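Local coordinates for hypothetical 33.3 KDA protein IN ade3-ser2 intergenic region (Saccharomyces cerevisiae, PDB 1ODF) that probably acts as an ATP-dependent kinase of the GLYK family, transferring phosphate to a substrate that is not yet known, at residues 89-100 with 181-192. Residues are numbered along the deposited sequence; the frame is centred on the assembly and turned at random.
Sequences NNKLLQGRGLPG and DMVDVNAKLFFY. With SO4 (sulfate ion), chain C.
The irregular segment 89-100 touches the helical segment 181-192 at its two ends, with CA of N90 5.0 Å from CA of D181 and CA of G100 4.9 Å from CA of K188, while 94-97 bows away between them. In this P-loop kinase fold, resembling pantothenate kinase, the contact ties the loop between helices 77-86 and 104-114 to helix 182-195. At the first end the N90 amide slides past D181, pointing the opposite way. With CG anti to the backbone N (chi1 -169°), N90 sends ND2 to a lone pair of D181 O at 2.8 Å and also to the anti lone pair of D184 OD2; both acceptors lie near the amide plane, so the pair fixes its rotation. D181 OD2 in turn accepts a weak bond from K91 N. Beside these polar bonds, L92 CD1 rests against M182 SD at 3.6 Å. The P99 ring then bridges to the helix, its CD meeting V185 CG1 at 3.8 Å and its CB lying obliquely to the Y192 ring. K188 packs CB and CG against the G100 backbone, with CG 3.7 Å from G100 CA, bends at chi2 (-63°) and then runs extended to NZ, which bonds a water that donates to G100 O. R96, on the bowed part, bonds a sulfate, probably from the crystallisation liquor, through NE and NH2; sulfate O2 lies at the guanidinium edge, in its plane. Y192 OH, also bonded to H102 ND1, accepts G100 N at 2.8 Å with a nearly straight N-H...O angle of 176°.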
ATOM      1  N   ASN A  89      19.311   7.174 -15.426  1.00 62.05           N
ATOM      2  CA  ASN A  89      20.173   7.733 -14.392  1.00 61.11           C
ATOM      3  C   ASN A  89      19.556   7.824 -13.008  1.00 59.59           C
ATOM      4  O   ASN A  89      20.201   8.287 -12.066  1.00 60.39           O
ATOM      5  CB  ASN A  89      20.672   9.102 -14.839  1.00 64.13           C
ATOM      6  CG  ASN A  89      21.432   9.031 -16.150  1.00 66.38           C
ATOM      7  OD1 ASN A  89      22.444   8.327 -16.256  1.00 67.35           O
ATOM      8  ND2 ASN A  89      20.945   9.748 -17.160  1.00 66.17           N
ATOM      9  N   ASN A  90      18.312   7.381 -12.883  1.00 57.11           N
ATOM     10  CA  ASN A  90      17.633   7.404 -11.595  1.00 55.81           C
ATOM     11  C   ASN A  90      17.748   5.998 -11.006  1.00 55.55           C
ATOM     12  O   ASN A  90      17.074   5.069 -11.455  1.00 54.38           O
ATOM     13  CB  ASN A  90      16.162   7.790 -11.784  1.00 53.99           C
ATOM     14  CG  ASN A  90      15.465   8.079 -10.475  1.00 51.62           C
ATOM     15  OD1 ASN A  90      15.452   7.243  -9.574  1.00 50.13           O
ATOM     16  ND2 ASN A  90      14.880   9.269 -10.359  1.00 50.10           N
ATOM     17  N   LYS A  91      18.607   5.840 -10.006  1.00 55.52           N
ATOM     18  CA  LYS A  91      18.805   4.531  -9.401  1.00 55.37           C
ATOM     19  C   LYS A  91      17.590   4.010  -8.636  1.00 54.72           C
ATOM     20  O   LYS A  91      17.412   2.798  -8.497  1.00 55.83           O
ATOM     21  CB  LYS A  91      20.039   4.548  -8.491  1.00 57.97           C
ATOM     22  CG  LYS A  91      21.360   4.582  -9.259  1.00 60.97           C
ATOM     23  CD  LYS A  91      22.578   4.256  -8.383  1.00 63.34           C
ATOM     24  CE  LYS A  91      23.083   5.457  -7.588  1.00 63.94           C
ATOM     25  NZ  LYS A  91      22.103   5.933  -6.577  1.00 66.27           N
ATOM     26  N   LEU A  92      16.749   4.917  -8.152  1.00 52.67           N
ATOM     27  CA  LEU A  92      15.560   4.518  -7.407  1.00 51.01           C
ATOM     28  C   LEU A  92      14.473   3.905  -8.300  1.00 50.54           C
ATOM     29  O   LEU A  92      13.595   3.180  -7.820  1.00 51.61           O
ATOM     30  CB  LEU A  92      14.988   5.723  -6.655  1.00 49.15           C
ATOM     31  CG  LEU A  92      15.917   6.349  -5.613  1.00 47.38           C
ATOM     32  CD1 LEU A  92      15.229   7.532  -4.971  1.00 46.97           C
ATOM     33  CD2 LEU A  92      16.287   5.319  -4.563  1.00 45.78           C
ATOM     34  N   LEU A  93      14.537   4.184  -9.600  1.00 48.78           N
ATOM     35  CA  LEU A  93      13.536   3.662 -10.522  1.00 47.69           C
ATOM     36  C   LEU A  93      13.978   2.421 -11.280  1.00 48.63           C
ATOM     37  O   LEU A  93      13.210   1.859 -12.070  1.00 47.76           O
ATOM     38  CB  LEU A  93      13.110   4.754 -11.507  1.00 46.68           C
ATOM     39  CG  LEU A  93      12.259   5.856 -10.865  1.00 47.81           C
ATOM     40  CD1 LEU A  93      11.914   6.905 -11.908  1.00 46.68           C
ATOM     41  CD2 LEU A  93      10.980   5.238 -10.261  1.00 47.12           C
ATOM     42  N   GLN A  94      15.215   1.998 -11.046  1.00 49.46           N
ATOM     43  CA  GLN A  94      15.735   0.805 -11.700  1.00 48.82           C
ATOM     44  C   GLN A  94      15.128  -0.391 -10.977  1.00 47.95           C
ATOM     45  O   GLN A  94      15.371  -0.599  -9.784  1.00 46.94           O
ATOM     46  CB  GLN A  94      17.264   0.759 -11.606  1.00 49.97           C
ATOM     47  CG  GLN A  94      17.979   1.919 -12.286  1.00 50.01           C
ATOM     48  CD  GLN A  94      17.555   2.101 -13.737  1.00 52.97           C
ATOM     49  OE1 GLN A  94      17.441   1.130 -14.491  1.00 53.45           O
ATOM     50  NE2 GLN A  94      17.327   3.352 -14.136  1.00 53.31           N
ATOM     51  N   GLY A  95      14.326  -1.164 -11.704  1.00 46.61           N
ATOM     52  CA  GLY A  95      13.683  -2.322 -11.116  1.00 45.35           C
ATOM     53  C   GLY A  95      12.411  -1.957 -10.367  1.00 45.15           C
ATOM     54  O   GLY A  95      12.262  -0.829  -9.889  1.00 43.21           O
ATOM     55  N   ARG A  96      11.492  -2.915 -10.270  1.00 43.97           N
ATOM     56  CA  ARG A  96      10.235  -2.704  -9.563  1.00 44.63           C
ATOM     57  C   ARG A  96      10.510  -2.225  -8.139  1.00 43.15           C
ATOM     58  O   ARG A  96      11.572  -2.493  -7.581  1.00 41.44           O
ATOM     59  CB  ARG A  96       9.435  -4.009  -9.506  1.00 45.70           C
ATOM     60  CG  ARG A  96      10.025  -5.061  -8.565  1.00 45.88           C
ATOM     61  CD  ARG A  96       9.110  -6.277  -8.431  1.00 45.53           C
ATOM     62  NE  ARG A  96       9.490  -7.124  -7.301  1.00 47.12           N
ATOM     63  CZ  ARG A  96      10.262  -8.207  -7.383  1.00 47.23           C
ATOM     64  NH1 ARG A  96      10.743  -8.606  -8.555  1.00 45.98           N
ATOM     65  NH2 ARG A  96      10.566  -8.879  -6.281  1.00 46.33           N
ATOM     66  N   GLY A  97       9.555  -1.508  -7.558  1.00 42.28           N
ATOM     67  CA  GLY A  97       9.738  -1.037  -6.200  1.00 41.74           C
ATOM     68  C   GLY A  97       9.049   0.258  -5.806  1.00 42.45           C
ATOM     69  O   GLY A  97       7.965   0.245  -5.225  1.00 44.08           O
ATOM     70  N   LEU A  98       9.677   1.381  -6.123  1.00 42.45           N
ATOM     71  CA  LEU A  98       9.153   2.688  -5.754  1.00 41.11           C
ATOM     72  C   LEU A  98       7.984   3.174  -6.600  1.00 41.23           C
ATOM     73  O   LEU A  98       7.684   2.611  -7.657  1.00 40.24           O
ATOM     74  CB  LEU A  98      10.271   3.737  -5.825  1.00 41.40           C
ATOM     75  CG  LEU A  98      11.439   3.697  -4.833  1.00 44.79           C
ATOM     76  CD1 LEU A  98      10.893   3.761  -3.408  1.00 44.61           C
ATOM     77  CD2 LEU A  98      12.273   2.428  -5.039  1.00 44.75           C
ATOM     78  N   PRO A  99       7.303   4.239  -6.133  1.00 38.58           N
ATOM     79  CA  PRO A  99       6.177   4.796  -6.878  1.00 38.36           C
ATOM     80  C   PRO A  99       6.698   5.108  -8.285  1.00 37.59           C
ATOM     81  O   PRO A  99       7.780   5.679  -8.436  1.00 34.79           O
ATOM     82  CB  PRO A  99       5.851   6.063  -6.100  1.00 37.56           C
ATOM     83  CG  PRO A  99       6.203   5.695  -4.704  1.00 36.44           C
ATOM     84  CD  PRO A  99       7.507   4.973  -4.872  1.00 37.07           C
ATOM     85  N   GLY A 100       5.933   4.731  -9.305  1.00 37.01           N
ATOM     86  CA  GLY A 100       6.371   4.972 -10.667  1.00 37.25           C
ATOM     87  C   GLY A 100       6.638   3.646 -11.352  1.00 37.70           C
ATOM     88  O   GLY A 100       6.756   3.582 -12.573  1.00 39.55           O
ATOM     89  N   ASP A 181      17.250  11.558  -7.430  1.00 52.70           N
ATOM     90  CA  ASP A 181      16.292  10.584  -7.930  1.00 51.47           C
ATOM     91  C   ASP A 181      14.888  10.727  -7.344  1.00 50.12           C
ATOM     92  O   ASP A 181      13.918  10.244  -7.933  1.00 49.99           O
ATOM     93  CB  ASP A 181      16.817   9.163  -7.681  1.00 52.13           C
ATOM     94  CG  ASP A 181      18.159   8.901  -8.364  1.00 54.29           C
ATOM     95  OD1 ASP A 181      18.385   9.436  -9.471  1.00 54.86           O
ATOM     96  OD2 ASP A 181      18.980   8.144  -7.803  1.00 53.12           O
ATOM     97  N   MET A 182      14.772  11.389  -6.197  1.00 47.08           N
ATOM     98  CA  MET A 182      13.466  11.556  -5.569  1.00 45.87           C
ATOM     99  C   MET A 182      12.562  12.522  -6.304  1.00 45.39           C
ATOM    100  O   MET A 182      11.349  12.490  -6.134  1.00 46.83           O
ATOM    101  CB  MET A 182      13.609  12.013  -4.116  1.00 44.22           C
ATOM    102  CG  MET A 182      13.892  10.880  -3.145  1.00 42.75           C
ATOM    103  SD  MET A 182      12.718   9.506  -3.324  1.00 41.38           S
ATOM    104  CE  MET A 182      11.181  10.251  -2.638  1.00 40.31           C
ATOM    105  N   VAL A 183      13.154  13.379  -7.121  1.00 45.86           N
ATOM    106  CA  VAL A 183      12.386  14.355  -7.874  1.00 46.31           C
ATOM    107  C   VAL A 183      11.352  13.672  -8.761  1.00 46.70           C
ATOM    108  O   VAL A 183      10.180  14.051  -8.762  1.00 46.13           O
ATOM    109  CB  VAL A 183      13.324  15.232  -8.727  1.00 46.86           C
ATOM    110  CG1 VAL A 183      12.523  16.066  -9.726  1.00 45.90           C
ATOM    111  CG2 VAL A 183      14.137  16.135  -7.805  1.00 48.00           C
ATOM    112  N   ASP A 184      11.781  12.660  -9.509  1.00 46.10           N
ATOM    113  CA  ASP A 184      10.869  11.935 -10.384  1.00 47.26           C
ATOM    114  C   ASP A 184       9.903  11.071  -9.565  1.00 46.48           C
ATOM    115  O   ASP A 184       8.723  10.958  -9.897  1.00 45.38           O
ATOM    116  CB  ASP A 184      11.645  11.039 -11.357  1.00 50.52           C
ATOM    117  CG  ASP A 184      12.530  11.828 -12.311  1.00 54.46           C
ATOM    118  OD1 ASP A 184      12.000  12.661 -13.085  1.00 57.03           O
ATOM    119  OD2 ASP A 184      13.761  11.611 -12.287  1.00 56.65           O
ATOM    120  N   VAL A 185      10.403  10.462  -8.495  1.00 45.35           N
ATOM    121  CA  VAL A 185       9.556   9.619  -7.663  1.00 44.17           C
ATOM    122  C   VAL A 185       8.371  10.441  -7.178  1.00 43.89           C
ATOM    123  O   VAL A 185       7.218  10.012  -7.291  1.00 44.11           O
ATOM    124  CB  VAL A 185      10.338   9.048  -6.454  1.00 43.85           C
ATOM    125  CG1 VAL A 185       9.415   8.202  -5.579  1.00 41.30           C
ATOM    126  CG2 VAL A 185      11.501   8.198  -6.950  1.00 42.70           C
ATOM    127  N   ASN A 186       8.668  11.628  -6.657  1.00 41.30           N
ATOM    128  CA  ASN A 186       7.653  12.551  -6.164  1.00 40.40           C
ATOM    129  C   ASN A 186       6.617  12.853  -7.251  1.00 39.98           C
ATOM    130  O   ASN A 186       5.425  12.923  -6.970  1.00 39.29           O
ATOM    131  CB  ASN A 186       8.315  13.857  -5.707  1.00 39.39           C
ATOM    132  CG  ASN A 186       7.314  14.867  -5.185  1.00 40.45           C
ATOM    133  OD1 ASN A 186       6.697  14.665  -4.138  1.00 40.93           O
ATOM    134  ND2 ASN A 186       7.142  15.958  -5.919  1.00 39.77           N
ATOM    135  N   ALA A 187       7.071  13.032  -8.490  1.00 40.17           N
ATOM    136  CA  ALA A 187       6.158  13.318  -9.597  1.00 39.38           C
ATOM    137  C   ALA A 187       5.280  12.108  -9.858  1.00 38.94           C
ATOM    138  O   ALA A 187       4.077  12.231 -10.119  1.00 38.67           O
ATOM    139  CB  ALA A 187       6.936  13.667 -10.849  1.00 38.27           C
ATOM    140  N   LYS A 188       5.901  10.937  -9.788  1.00 37.64           N
ATOM    141  CA  LYS A 188       5.214   9.674 -10.000  1.00 36.81           C
ATOM    142  C   LYS A 188       4.164   9.409  -8.915  1.00 34.63           C
ATOM    143  O   LYS A 188       3.090   8.889  -9.201  1.00 34.49           O
ATOM    144  CB  LYS A 188       6.236   8.531 -10.024  1.00 38.38           C
ATOM    145  CG  LYS A 188       7.149   8.536 -11.233  1.00 39.44           C
ATOM    146  CD  LYS A 188       6.336   8.343 -12.510  1.00 42.93           C
ATOM    147  CE  LYS A 188       7.220   8.137 -13.728  1.00 43.41           C
ATOM    148  NZ  LYS A 188       6.401   7.782 -14.926  1.00 50.05           N
ATOM    149  N   LEU A 189       4.476   9.770  -7.675  1.00 32.54           N
ATOM    150  CA  LEU A 189       3.551   9.558  -6.566  1.00 32.81           C
ATOM    151  C   LEU A 189       2.197  10.232  -6.839  1.00 35.04           C
ATOM    152  O   LEU A 189       1.151   9.771  -6.374  1.00 33.29           O
ATOM    153  CB  LEU A 189       4.155  10.101  -5.260  1.00 30.45           C
ATOM    154  CG  LEU A 189       3.280   9.995  -3.997  1.00 29.62           C
ATOM    155  CD1 LEU A 189       2.936   8.532  -3.734  1.00 28.81           C
ATOM    156  CD2 LEU A 189       3.992  10.606  -2.791  1.00 28.75           C
ATOM    157  N   PHE A 190       2.229  11.320  -7.604  1.00 34.82           N
ATOM    158  CA  PHE A 190       1.026  12.065  -7.935  1.00 36.15           C
ATOM    159  C   PHE A 190      -0.108  11.200  -8.490  1.00 35.85           C
ATOM    160  O   PHE A 190      -1.248  11.298  -8.033  1.00 34.53           O
ATOM    161  CB  PHE A 190       1.348  13.167  -8.951  1.00 38.24           C
ATOM    162  CG  PHE A 190       0.143  13.965  -9.368  1.00 40.31           C
ATOM    163  CD1 PHE A 190      -0.459  14.853  -8.480  1.00 41.07           C
ATOM    164  CD2 PHE A 190      -0.437  13.769 -10.619  1.00 41.46           C
ATOM    165  CE1 PHE A 190      -1.628  15.533  -8.829  1.00 40.24           C
ATOM    166  CE2 PHE A 190      -1.605  14.441 -10.975  1.00 40.42           C
ATOM    167  CZ  PHE A 190      -2.201  15.322 -10.081  1.00 39.83           C
ATOM    168  N   PHE A 191       0.209  10.353  -9.464  1.00 35.06           N
ATOM    169  CA  PHE A 191      -0.800   9.508 -10.093  1.00 38.15           C
ATOM    170  C   PHE A 191      -1.586   8.608  -9.140  1.00 36.54           C
ATOM    171  O   PHE A 191      -2.757   8.322  -9.389  1.00 36.79           O
ATOM    172  CB  PHE A 191      -0.173   8.646 -11.198  1.00 42.92           C
ATOM    173  CG  PHE A 191       0.305   9.432 -12.395  1.00 48.50           C
ATOM    174  CD1 PHE A 191       1.464  10.209 -12.323  1.00 50.16           C
ATOM    175  CD2 PHE A 191      -0.394   9.377 -13.605  1.00 52.67           C
ATOM    176  CE1 PHE A 191       1.923  10.921 -13.438  1.00 53.23           C
ATOM    177  CE2 PHE A 191       0.054  10.088 -14.734  1.00 54.24           C
ATOM    178  CZ  PHE A 191       1.216  10.860 -14.648  1.00 53.69           C
ATOM    179  N   TYR A 192      -0.951   8.161  -8.059  1.00 33.98           N
ATOM    180  CA  TYR A 192      -1.622   7.300  -7.099  1.00 33.09           C
ATOM    181  C   TYR A 192      -2.543   8.141  -6.236  1.00 34.13           C
ATOM    182  O   TYR A 192      -3.718   7.822  -6.073  1.00 32.27           O
ATOM    183  CB  TYR A 192      -0.613   6.594  -6.189  1.00 33.20           C
ATOM    184  CG  TYR A 192       0.444   5.780  -6.907  1.00 32.50           C
ATOM    185  CD1 TYR A 192       1.522   6.405  -7.543  1.00 31.51           C
ATOM    186  CD2 TYR A 192       0.393   4.382  -6.908  1.00 30.83           C
ATOM    187  CE1 TYR A 192       2.528   5.656  -8.157  1.00 32.03           C
ATOM    188  CE2 TYR A 192       1.395   3.624  -7.517  1.00 30.52           C
ATOM    189  CZ  TYR A 192       2.460   4.267  -8.134  1.00 32.21           C
ATOM    190  OH  TYR A 192       3.468   3.530  -8.701  1.00 35.35           O
TER
HETATM  191  S   SO4 C 502       9.547  -6.172  -3.657  1.00 58.48           S
HETATM  192  O1  SO4 C 502      10.761  -5.471  -4.113  1.00 59.78           O
HETATM  193  O2  SO4 C 502       8.516  -6.082  -4.699  1.00 58.43           O
HETATM  194  O3  SO4 C 502       9.860  -7.588  -3.383  1.00 60.33           O
HETATM  195  O4  SO4 C 502       9.054  -5.540  -2.421  1.00 60.55           O
HETATM  196  O   HOH W   1       5.597   4.830 -14.613  1.00 44.13           O